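Local coordinates for tRNA (cytidine-2'-O-)-methyltransferase TrmJ (Sulfolobus acidocaldarius, PDB 4CNG), which transfers a methyl group from S-adenosyl-L-methionine to the 2'-oxygen of cytidine 32 in tRNA, working as a homodimer, at residues K94-S99 / E140-S145; Y34-I39 / N61-F66. The protein carries 1 engineered substitution. All blocks are in the same frame, centred on the assembly; numbering follows the deposited sequence. Where two conformers were deposited one is given.

Contact 1: residues K94-S99 / E140-S145. With SAH (S-adenosyl-L-homocysteine), chain C; SAH (S-adenosyl-L-homocysteine), chain D.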
# COMPACT_ATOMS: atom_id res chain seq x y z
N LYS A 94 -20.42 5.93 -5.29
CA LYS A 94 -19.51 4.94 -5.87
C LYS A 94 -18.24 5.64 -6.35
O LYS A 94 -18.32 6.46 -7.24
CB LYS A 94 -20.20 4.21 -7.02
CG LYS A 94 -21.43 3.40 -6.61
CD LYS A 94 -22.51 3.35 -7.71
CE LYS A 94 -23.81 2.77 -7.20
NZ LYS A 94 -24.94 3.38 -7.91
N ILE A 95 -17.11 5.30 -5.74
CA ILE A 95 -15.84 5.90 -6.10
C ILE A 95 -14.98 4.81 -6.72
O ILE A 95 -14.48 3.92 -6.04
CB ILE A 95 -15.15 6.58 -4.90
CG1 ILE A 95 -16.08 7.67 -4.35
CG2 ILE A 95 -13.79 7.13 -5.34
CD1 ILE A 95 -15.49 8.47 -3.21
N ALA A 96 -14.83 4.86 -8.03
CA ALA A 96 -13.91 3.99 -8.76
C ALA A 96 -12.49 4.56 -8.64
O ALA A 96 -12.30 5.70 -8.21
CB ALA A 96 -14.34 3.91 -10.25
N THR A 97 -11.51 3.75 -9.03
CA THR A 97 -10.08 4.13 -8.97
C THR A 97 -9.45 3.79 -10.30
O THR A 97 -9.81 2.81 -10.97
CB THR A 97 -9.38 3.37 -7.81
OG1 THR A 97 -9.63 1.97 -7.95
CG2 THR A 97 -9.86 3.86 -6.48
N SER A 98 -8.44 4.58 -10.68
CA SER A 98 -7.64 4.31 -11.88
C SER A 98 -6.28 4.98 -11.72
O SER A 98 -6.19 6.11 -11.22
CB SER A 98 -8.33 4.85 -13.14
OG SER A 98 -7.46 4.81 -14.28
N SER A 99 -5.27 4.35 -12.29
CA SER A 99 -3.94 4.89 -12.41
C SER A 99 -3.73 5.89 -13.53
O SER A 99 -2.61 6.38 -13.67
CB SER A 99 -2.93 3.75 -12.59
OG SER A 99 -3.16 3.04 -13.78
N GLU A 140 -17.20 0.94 -18.91
CA GLU A 140 -18.58 0.91 -18.42
C GLU A 140 -18.66 0.81 -16.88
O GLU A 140 -19.55 1.42 -16.27
CB GLU A 140 -19.37 -0.22 -19.04
CG GLU A 140 -20.80 -0.27 -18.60
CD GLU A 140 -21.65 0.92 -18.99
OE1 GLU A 140 -21.23 1.75 -19.85
OE2 GLU A 140 -22.79 0.97 -18.46
N GLU A 141 -17.75 0.09 -16.22
CA GLU A 141 -17.69 0.08 -14.77
C GLU A 141 -17.46 1.50 -14.25
O GLU A 141 -18.05 1.92 -13.23
CB GLU A 141 -16.62 -0.90 -14.31
CG GLU A 141 -17.03 -2.36 -14.51
CD GLU A 141 -15.92 -3.39 -14.40
OE1 GLU A 141 -14.71 -3.05 -14.45
OE2 GLU A 141 -16.30 -4.60 -14.43
N ILE A 142 -16.58 2.26 -14.91
CA ILE A 142 -16.34 3.63 -14.53
C ILE A 142 -17.54 4.50 -14.81
O ILE A 142 -17.88 5.37 -14.02
CB ILE A 142 -15.04 4.18 -15.18
CG1 ILE A 142 -13.81 3.41 -14.66
CG2 ILE A 142 -14.89 5.67 -14.98
CD1 ILE A 142 -12.53 3.65 -15.41
N ALA A 143 -18.27 4.24 -15.91
CA ALA A 143 -19.50 4.97 -16.21
C ALA A 143 -20.57 4.79 -15.15
O ALA A 143 -21.32 5.73 -14.90
CB ALA A 143 -20.06 4.57 -17.57
N LYS A 144 -20.60 3.62 -14.51
CA LYS A 144 -21.54 3.29 -13.45
C LYS A 144 -21.12 3.85 -12.11
O LYS A 144 -21.85 3.70 -11.13
CB LYS A 144 -21.68 1.78 -13.36
CG LYS A 144 -22.49 1.17 -14.48
CD LYS A 144 -22.41 -0.34 -14.42
CE LYS A 144 -23.32 -0.99 -15.46
NZ LYS A 144 -23.20 -2.48 -15.37
N SER A 145 -19.96 4.52 -12.04
CA SER A 145 -19.42 5.07 -10.80
C SER A 145 -19.64 6.59 -10.80
O SER A 145 -19.75 7.24 -11.84
CB SER A 145 -17.93 4.72 -10.67
OG SER A 145 -17.78 3.31 -10.64
N SAH C . -2.96 -2.02 -16.69
CA SAH C . -4.08 -1.80 -15.74
CB SAH C . -3.47 -1.60 -14.36
CG SAH C . -4.45 -1.88 -13.21
SD SAH C . -3.68 -1.66 -11.61
C SAH C . -4.88 -0.63 -16.21
O SAH C . -4.49 0.06 -17.15
OXT SAH C . -6.00 -0.42 -15.80
C5' SAH C . -4.93 -2.48 -10.62
C4' SAH C . -5.87 -1.56 -9.84
O4' SAH C . -5.11 -0.84 -8.86
C3' SAH C . -6.55 -0.50 -10.62
O3' SAH C . -7.68 -1.05 -11.31
C2' SAH C . -6.92 0.51 -9.57
O2' SAH C . -8.05 0.06 -8.84
C1' SAH C . -5.68 0.46 -8.67
N9 SAH C . -4.63 1.47 -9.01
C8 SAH C . -3.33 1.21 -9.31
N7 SAH C . -2.63 2.38 -9.34
C5 SAH C . -3.51 3.36 -9.02
C6 SAH C . -3.41 4.75 -8.80
N6 SAH C . -2.25 5.42 -8.97
N1 SAH C . -4.49 5.41 -8.46
C2 SAH C . -5.64 4.75 -8.27
N3 SAH C . -5.85 3.45 -8.42
C4 SAH C . -4.78 2.77 -8.76
N SAH D . -8.83 -0.07 -17.66
CA SAH D . -8.46 1.37 -17.50
CB SAH D . -9.65 2.24 -17.90
CG SAH D . -10.16 2.07 -19.32
SD SAH D . -11.42 3.26 -19.53
C SAH D . -8.20 1.70 -16.07
O SAH D . -8.86 1.06 -15.24
OXT SAH D . -7.48 2.65 -15.78
C5' SAH D . -10.50 4.73 -19.34
C4' SAH D . -10.96 5.75 -20.36
O4' SAH D . -10.40 7.03 -20.07
C3' SAH D . -10.51 5.41 -21.78
O3' SAH D . -11.54 4.74 -22.49
C2' SAH D . -10.16 6.74 -22.42
O2' SAH D . -11.04 7.08 -23.52
C1' SAH D . -10.32 7.75 -21.30
N9 SAH D . -9.15 8.62 -21.16
C8 SAH D . -9.21 9.91 -20.80
N7 SAH D . -7.97 10.39 -20.57
C5 SAH D . -7.10 9.37 -20.72
C6 SAH D . -5.64 9.21 -20.63
N6 SAH D . -4.87 10.28 -20.30
N1 SAH D . -5.13 7.98 -20.88
C2 SAH D . -5.91 6.92 -21.19
N3 SAH D . -7.26 6.99 -21.29
C4 SAH D . -7.89 8.17 -21.04
O HOH W 1 -24.38 2.63 -11.03
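I142, K144 and S145 bring the end of helix 139-143 and the turn after it onto K94 and A96 of strand 93-97, which belongs to the parallel sheet of the SPOUT methyltransferase fold. Where that strand ends, T97 and S98 line the cofactor pockets: T97 OG1 accepts a hydrogen bond from O2' of S-adenosyl-L-homocysteine (chain C) at 2.6 Å and makes a second one with I129 O, whereas S98 OG donates to OXT of the chain D ligand. Along the helix, I142 touches first, its CG1 4.5 Å from A96 CB, while its CD1 reaches toward the chain D ligand. K144 meets the strand with its backbone. Its carbonyl O sits 3.5 Å from K94 CD and takes a water proton at 2.7 Å; the same water accepts from K94 NZ, so a bent lysine chain is tied to the turn through solvent. The ammonium end of K144 leads elsewhere, to D85.

S145 closes the turn. Its CB sits 3.7 Å from A96 CB, and its OG, held beside its own backbone N (chi1 -61°), turns back to donate to E141 O at 3.0 Å, with a C=O...OG angle of 146°.

Contact 2: residues Y34-I39 / N61-F66; sequences YNLGFI and NEAIKF
G37 and A63 bring helices 33-45 and 60-64 of the SPOUT fold together at very close range, their CA atoms only 4.4 Å apart. With no side chain on G37, its CA comes within 3.3 Å of A63 O in a CA-H...O contact, and that same carbonyl accepts the backbone N of F66, so one oxygen takes both G37 CA and F66 N. Beside it the methyl of A63 lies against L36, whose CD2 is 4.0 Å away; L36 continues onto F51 and V53 of strand 50-54.

F66 buries the most surface here. With its CG beside the backbone N (chi1 -65°), the ring lies with one face against the CA of Y34 and its edge toward F38. The Y34 CA makes a CH-pi contact, 3.9 Å from the ring centroid. The pair with F38 is T-shaped, with planes at 69°. F66 also meets Y34 of the second subunit edge-to-face, and F38 packs against F38 of that subunit, which places this side of the contact at the dimer interface.

The far side of residues 61-66 is looser and faces solvent: K65 is exposed there, and its salt bridge from NZ to E62 OE1 is long at 4.0 Å. Back in the packed part, F66 O lies 3.5 Å from F38 CD1.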
# COMPACT_ATOMS: atom_id res chain seq x y z
N TYR A 34 -2.18 -13.52 -3.59
CA TYR A 34 -1.46 -12.67 -2.66
C TYR A 34 -2.20 -11.33 -2.53
O TYR A 34 -2.43 -10.85 -1.42
CB TYR A 34 -0.02 -12.47 -3.12
CG TYR A 34 0.11 -12.32 -4.61
CD1 TYR A 34 -0.03 -11.09 -5.21
CD2 TYR A 34 0.23 -13.44 -5.43
CE1 TYR A 34 -0.07 -10.96 -6.58
CE2 TYR A 34 0.28 -13.31 -6.80
CZ TYR A 34 0.12 -12.07 -7.37
OH TYR A 34 0.19 -11.91 -8.73
N ASN A 35 -2.65 -10.75 -3.65
CA ASN A 35 -3.37 -9.49 -3.54
C ASN A 35 -4.64 -9.66 -2.75
O ASN A 35 -4.95 -8.82 -1.92
CB ASN A 35 -3.68 -8.92 -4.89
CG ASN A 35 -2.52 -8.25 -5.52
OD1 ASN A 35 -1.71 -7.66 -4.82
ND2 ASN A 35 -2.45 -8.26 -6.82
N LEU A 36 -5.41 -10.71 -3.01
CA LEU A 36 -6.65 -10.88 -2.27
C LEU A 36 -6.38 -11.04 -0.77
O LEU A 36 -7.08 -10.45 0.05
CB LEU A 36 -7.44 -12.05 -2.86
CG LEU A 36 -8.78 -12.36 -2.18
CD1 LEU A 36 -9.67 -11.14 -2.19
CD2 LEU A 36 -9.45 -13.54 -2.82
N GLY A 37 -5.41 -11.86 -0.41
CA GLY A 37 -5.07 -12.02 0.98
C GLY A 37 -4.58 -10.75 1.65
O GLY A 37 -4.99 -10.42 2.77
N PHE A 38 -3.72 -10.02 0.95
CA PHE A 38 -3.23 -8.77 1.48
C PHE A 38 -4.33 -7.76 1.67
O PHE A 38 -4.32 -6.99 2.63
CB PHE A 38 -2.13 -8.19 0.56
CG PHE A 38 -0.83 -8.93 0.60
CD1 PHE A 38 -0.34 -9.44 1.78
CD2 PHE A 38 -0.12 -9.11 -0.57
CE1 PHE A 38 0.91 -10.05 1.81
CE2 PHE A 38 1.14 -9.67 -0.54
CZ PHE A 38 1.57 -10.27 0.62
N ILE A 39 -5.32 -7.74 0.76
CA ILE A 39 -6.45 -6.87 0.92
C ILE A 39 -7.30 -7.27 2.14
O ILE A 39 -7.71 -6.40 2.92
CB ILE A 39 -7.30 -6.85 -0.37
CG1 ILE A 39 -6.55 -6.12 -1.46
CG2 ILE A 39 -8.65 -6.20 -0.10
CD1 ILE A 39 -7.09 -6.33 -2.86
N ASN A 61 -8.51 -20.22 -1.08
CA ASN A 61 -7.79 -21.03 -0.13
C ASN A 61 -6.36 -20.55 -0.03
O ASN A 61 -5.81 -20.43 1.07
CB ASN A 61 -7.82 -22.49 -0.56
CG ASN A 61 -7.62 -23.45 0.59
OD1 ASN A 61 -8.22 -23.29 1.65
ND2 ASN A 61 -6.84 -24.50 0.36
N GLU A 62 -5.74 -20.27 -1.16
CA GLU A 62 -4.37 -19.74 -1.18
C GLU A 62 -4.30 -18.34 -0.59
O GLU A 62 -3.35 -17.99 0.08
CB GLU A 62 -3.85 -19.76 -2.62
CG GLU A 62 -2.37 -19.43 -2.77
CD GLU A 62 -1.47 -20.45 -2.07
OE1 GLU A 62 -1.88 -21.62 -1.94
OE2 GLU A 62 -0.34 -20.07 -1.67
N ALA A 63 -5.31 -17.53 -0.86
CA ALA A 63 -5.32 -16.16 -0.38
C ALA A 63 -5.30 -16.07 1.14
O ALA A 63 -4.72 -15.17 1.71
CB ALA A 63 -6.53 -15.44 -0.94
N ILE A 64 -5.96 -17.02 1.79
CA ILE A 64 -6.01 -17.03 3.25
C ILE A 64 -4.61 -17.00 3.86
O ILE A 64 -4.40 -16.36 4.90
CB ILE A 64 -6.81 -18.22 3.79
CG1 ILE A 64 -8.30 -18.03 3.47
CG2 ILE A 64 -6.59 -18.39 5.29
CD1 ILE A 64 -9.21 -19.14 3.95
N LYS A 65 -3.64 -17.61 3.19
CA LYS A 65 -2.26 -17.65 3.70
C LYS A 65 -1.62 -16.26 3.78
O LYS A 65 -0.60 -16.11 4.49
CB LYS A 65 -1.41 -18.55 2.82
CG LYS A 65 -1.86 -20.00 2.84
CD LYS A 65 -1.16 -20.83 1.78
CE LYS A 65 -1.36 -22.33 2.01
NZ LYS A 65 -0.28 -23.11 1.35
N PHE A 66 -2.07 -15.33 2.94
CA PHE A 66 -1.47 -14.01 2.89
C PHE A 66 -2.27 -13.04 3.75
O PHE A 66 -1.99 -11.82 3.78
CB PHE A 66 -1.36 -13.50 1.44
CG PHE A 66 -0.44 -14.32 0.56
CD1 PHE A 66 0.93 -14.06 0.54
CD2 PHE A 66 -0.93 -15.35 -0.22
CE1 PHE A 66 1.77 -14.82 -0.25
CE2 PHE A 66 -0.09 -16.12 -1.00
CZ PHE A 66 1.26 -15.88 -1.00

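Contact 2 closes along the chain before contact 1 opens, and the two lie on opposite sides of the chain's centre. Their centres are 24 Å apart and their nearest atoms about 10 Å. Contact 1 borders both bound ligands: T97, S98 and S99 line one S-adenosyl-L-homocysteine pocket, and S98 also the second. Contact 2 stands off, the Y34 side chain about 11 Å from a bound S-adenosyl-L-homocysteine. On helix 33-45, N35 is hydrogen-bonded to E133, N161 and S163; N161 is next in sequence to L160, whose N is hydrogen-bonded to a ligand. Contact 2 meets the second subunit, whereas contact 1 is touched by no other protein chain of the assembly.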